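Long-range contact in 2-C-methyl-D-erythritol 2,4-cyclodiphosphate synthase (Thermus thermophilus, PDB 1IV3), which catalyses the metal-dependent cyclisation of 4-diphosphocytidyl-2-C-methyl-D-erythritol 2-phosphate to 2-C-methyl-D-erythritol 2,4-cyclodiphosphate with release of CMP, a step of isoprenoid biosynthesis: residues A[97-102]-A[141-146]. The protein carries 3 engineered substitutions. Sequence-based numbering, arbitrary orientation.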
ATOM      1  N   VAL A  97      -3.481   6.584   4.015  1.00  9.42           N
ATOM      2  CA  VAL A  97      -3.136   7.686   3.131  1.00  7.97           C
ATOM      3  C   VAL A  97      -4.311   7.963   2.197  1.00 11.95           C
ATOM      4  O   VAL A  97      -4.843   7.044   1.578  1.00 11.50           O
ATOM      5  CB  VAL A  97      -1.924   7.354   2.247  1.00  9.90           C
ATOM      6  CG1 VAL A  97      -1.504   8.524   1.384  1.00 10.82           C
ATOM      7  CG2 VAL A  97      -0.752   6.908   3.131  1.00 12.89           C
ATOM      8  N   LEU A  98      -4.658   9.240   2.121  1.00 10.57           N
ATOM      9  CA  LEU A  98      -5.619   9.716   1.152  1.00 14.13           C
ATOM     10  C   LEU A  98      -4.891  10.515   0.066  1.00 16.90           C
ATOM     11  O   LEU A  98      -4.118  11.414   0.404  1.00 12.02           O
ATOM     12  CB  LEU A  98      -6.664  10.613   1.786  1.00 12.23           C
ATOM     13  CG  LEU A  98      -7.331  10.025   3.022  1.00 14.94           C
ATOM     14  CD1 LEU A  98      -8.469  10.957   3.449  1.00 17.35           C
ATOM     15  CD2 LEU A  98      -7.838   8.617   2.765  1.00 17.25           C
ATOM     16  N   THR A  99      -5.203  10.139  -1.172  1.00 10.39           N
ATOM     17  CA  THR A  99      -4.575  10.773  -2.325  1.00 12.87           C
ATOM     18  C   THR A  99      -5.630  11.364  -3.239  1.00 16.06           C
ATOM     19  O   THR A  99      -6.562  10.675  -3.669  1.00 14.73           O
ATOM     20  CB  THR A  99      -3.730   9.744  -3.102  1.00 12.52           C
ATOM     21  OG1 THR A  99      -2.757   9.166  -2.221  1.00 13.41           O
ATOM     22  CG2 THR A  99      -2.978  10.417  -4.227  1.00 11.93           C
ATOM     23  N   LEU A 100      -5.499  12.650  -3.517  1.00 15.03           N
ATOM     24  CA  LEU A 100      -6.388  13.343  -4.456  1.00 17.67           C
ATOM     25  C   LEU A 100      -5.793  14.713  -4.776  1.00 19.43           C
ATOM     26  O   LEU A 100      -5.110  15.312  -3.935  1.00 13.17           O
ATOM     27  CB  LEU A 100      -7.805  13.456  -3.906  1.00 19.89           C
ATOM     28  CG  LEU A 100      -8.095  14.484  -2.813  1.00 14.41           C
ATOM     29  CD1 LEU A 100      -9.570  14.460  -2.408  1.00 20.41           C
ATOM     30  CD2 LEU A 100      -7.226  14.251  -1.595  1.00 18.32           C
ATOM     31  N   ASP A 101      -6.016  15.190  -5.998  1.00 17.91           N
ATOM     32  CA  ASP A 101      -5.379  16.446  -6.407  1.00 19.08           C
ATOM     33  C   ASP A 101      -6.138  17.659  -5.903  1.00 20.01           C
ATOM     34  O   ASP A 101      -5.547  18.730  -5.730  1.00 22.98           O
ATOM     35  CB  ASP A 101      -5.218  16.459  -7.937  1.00 22.27           C
ATOM     36  CG  ASP A 101      -4.284  15.359  -8.401  1.00 21.64           C
ATOM     37  OD1 ASP A 101      -3.988  14.420  -7.634  1.00 25.98           O
ATOM     38  OD2 ASP A 101      -3.794  15.420  -9.552  1.00 45.74           O
ATOM     39  N   ARG A 102      -7.434  17.541  -5.637  1.00 17.43           N
ATOM     40  CA  ARG A 102      -8.198  18.644  -5.054  1.00 13.98           C
ATOM     41  C   ARG A 102      -9.424  18.037  -4.391  1.00 16.02           C
ATOM     42  O   ARG A 102      -9.798  16.955  -4.881  1.00 19.92           O
ATOM     43  CB  ARG A 102      -8.582  19.659  -6.122  1.00 19.63           C
ATOM     44  CG  ARG A 102      -9.123  19.016  -7.382  1.00 28.88           C
ATOM     45  CD  ARG A 102      -9.533  20.021  -8.459  1.00 30.66           C
ATOM     46  NE  ARG A 102     -10.350  19.331  -9.461  1.00 37.07           N
ATOM     47  CZ  ARG A 102     -11.359  19.842 -10.144  1.00 42.34           C
ATOM     48  NH1 ARG A 102     -11.721  21.104  -9.951  1.00 33.15           N
ATOM     49  NH2 ARG A 102     -12.011  19.089 -11.027  1.00 43.28           N
ATOM     50  N   HIS A 141      -9.372  10.996  -9.480  1.00 19.08           N
ATOM     51  CA  HIS A 141      -9.829  10.003  -8.511  1.00 14.12           C
ATOM     52  C   HIS A 141      -9.406  10.417  -7.103  1.00 12.94           C
ATOM     53  O   HIS A 141      -8.424  11.137  -6.920  1.00 14.29           O
ATOM     54  CB  HIS A 141      -9.272   8.612  -8.778  1.00 15.49           C
ATOM     55  CG  HIS A 141      -9.767   7.949 -10.021  1.00 17.99           C
ATOM     56  ND1 HIS A 141     -10.555   6.828  -9.995  1.00 21.91           N
ATOM     57  CD2 HIS A 141      -9.566   8.248 -11.334  1.00 15.25           C
ATOM     58  CE1 HIS A 141     -10.832   6.471 -11.243  1.00 23.07           C
ATOM     59  NE2 HIS A 141     -10.249   7.307 -12.067  1.00 21.97           N
ATOM     60  N   VAL A 142     -10.165   9.939  -6.132  1.00 13.94           N
ATOM     61  CA  VAL A 142      -9.713   9.952  -4.738  1.00 12.96           C
ATOM     62  C   VAL A 142      -9.228   8.536  -4.431  1.00 17.42           C
ATOM     63  O   VAL A 142      -9.943   7.582  -4.796  1.00 16.27           O
ATOM     64  CB  VAL A 142     -10.800  10.403  -3.768  1.00 15.41           C
ATOM     65  CG1 VAL A 142     -12.104   9.603  -3.941  1.00 14.35           C
ATOM     66  CG2 VAL A 142     -10.297  10.307  -2.333  1.00 12.81           C
ATOM     67  N   GLN A 143      -8.051   8.381  -3.822  1.00 12.08           N
ATOM     68  CA  GLN A 143      -7.594   7.027  -3.509  1.00  9.60           C
ATOM     69  C   GLN A 143      -7.340   6.930  -2.005  1.00 19.88           C
ATOM     70  O   GLN A 143      -6.906   7.928  -1.417  1.00 16.11           O
ATOM     71  CB  GLN A 143      -6.319   6.668  -4.245  1.00 11.24           C
ATOM     72  CG  GLN A 143      -6.394   6.858  -5.753  1.00 13.95           C
ATOM     73  CD  GLN A 143      -5.032   6.830  -6.431  1.00 22.76           C
ATOM     74  OE1 GLN A 143      -4.500   7.840  -6.898  1.00 23.19           O
ATOM     75  NE2 GLN A 143      -4.439   5.641  -6.482  1.00 17.03           N
ATOM     76  N   ALA A 144      -7.590   5.777  -1.396  1.00 10.14           N
ATOM     77  CA  ALA A 144      -7.226   5.586   0.002  1.00  7.94           C
ATOM     78  C   ALA A 144      -6.536   4.238   0.130  1.00  9.32           C
ATOM     79  O   ALA A 144      -6.980   3.297  -0.530  1.00 13.85           O
ATOM     80  CB  ALA A 144      -8.432   5.614   0.936  1.00 11.78           C
ATOM     81  N   ARG A 145      -5.507   4.163   0.966  1.00  8.30           N
ATOM     82  CA  ARG A 145      -4.932   2.868   1.341  1.00  7.08           C
ATOM     83  C   ARG A 145      -4.705   2.887   2.839  1.00  9.22           C
ATOM     84  O   ARG A 145      -4.259   3.917   3.368  1.00 11.72           O
ATOM     85  CB  ARG A 145      -3.640   2.585   0.571  1.00 14.51           C
ATOM     86  CG  ARG A 145      -3.831   2.687  -0.944  1.00 14.19           C
ATOM     87  CD  ARG A 145      -2.574   2.236  -1.692  1.00 19.65           C
ATOM     88  NE  ARG A 145      -2.906   2.097  -3.120  1.00 23.33           N
ATOM     89  CZ  ARG A 145      -2.836   3.160  -3.914  1.00 27.80           C
ATOM     90  NH1 ARG A 145      -2.450   4.321  -3.402  1.00 19.45           N
ATOM     91  NH2 ARG A 145      -3.139   3.036  -5.196  1.00 46.83           N
ATOM     92  N   ALA A 146      -5.056   1.779   3.494  1.00  6.29           N
ATOM     93  CA  ALA A 146      -5.077   1.740   4.944  1.00  9.49           C
ATOM     94  C   ALA A 146      -4.469   0.451   5.500  1.00 12.34           C
ATOM     95  O   ALA A 146      -4.723  -0.595   4.904  1.00 10.60           O
ATOM     96  CB  ALA A 146      -6.501   1.847   5.502  1.00 10.13           C
TER
HETATM   97  O   HOH W   1      -7.573  13.573  -7.807  1.00 18.20           O
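His141 meets the 97-102 segment through its backbone: a water donates to His141 O and accepts from Asp101 N (2.9 Å from the water oxygen), bridging the two segments beyond the paired residues Thr99 and Gln143. CB of Leu100 lies 3.9 Å from the same His141 O. At Val142 the CA-H makes a bent CA-H...O contact with Thr99 O, and chi1 of 53° sets CG1 between the backbone N and the carbonyl carbon, leaving CG2 anti to the N and facing CD1 of Leu100 at 4.2 Å. Gln143 and Thr99 form a hydrogen-bonded pair, with Gln143 N to Thr99 O at 2.7 Å and Thr99 N to Gln143 O at 2.8 Å, the latter nearly straight at 171°. Their side chains cross obliquely, Gln143 CB lying 4.2 Å from Thr99 CB. Ala144 and Leu98 make the non-hydrogen-bonded pair on the other face: CD2 of Leu98 rests on the Ala144 methyl (CD2 to CB 3.6 Å), under helix 39-50, while Ala144 CA-H approaches Val97 O. Arg145 and Val97 close a second hydrogen-bonded pair, Val97 N to Arg145 O being 2.9 Å; NH1 of Arg145 forms a salt bridge with OE1 of Glu7 of the second subunit, on the face where Tyr5 of that subunit packs on Val97. The axes run antiparallel (167°), joining two inner strands of the mixed sheet, flanked by strands 3-14 and 127-132. This sheet, with helices on one face and subunit contacts on the other, is the framework of the IspF homotrimer; here it carries Val142 beside metal ligand His10 and leads into the substrate-binding loop at Leu100-Arg102.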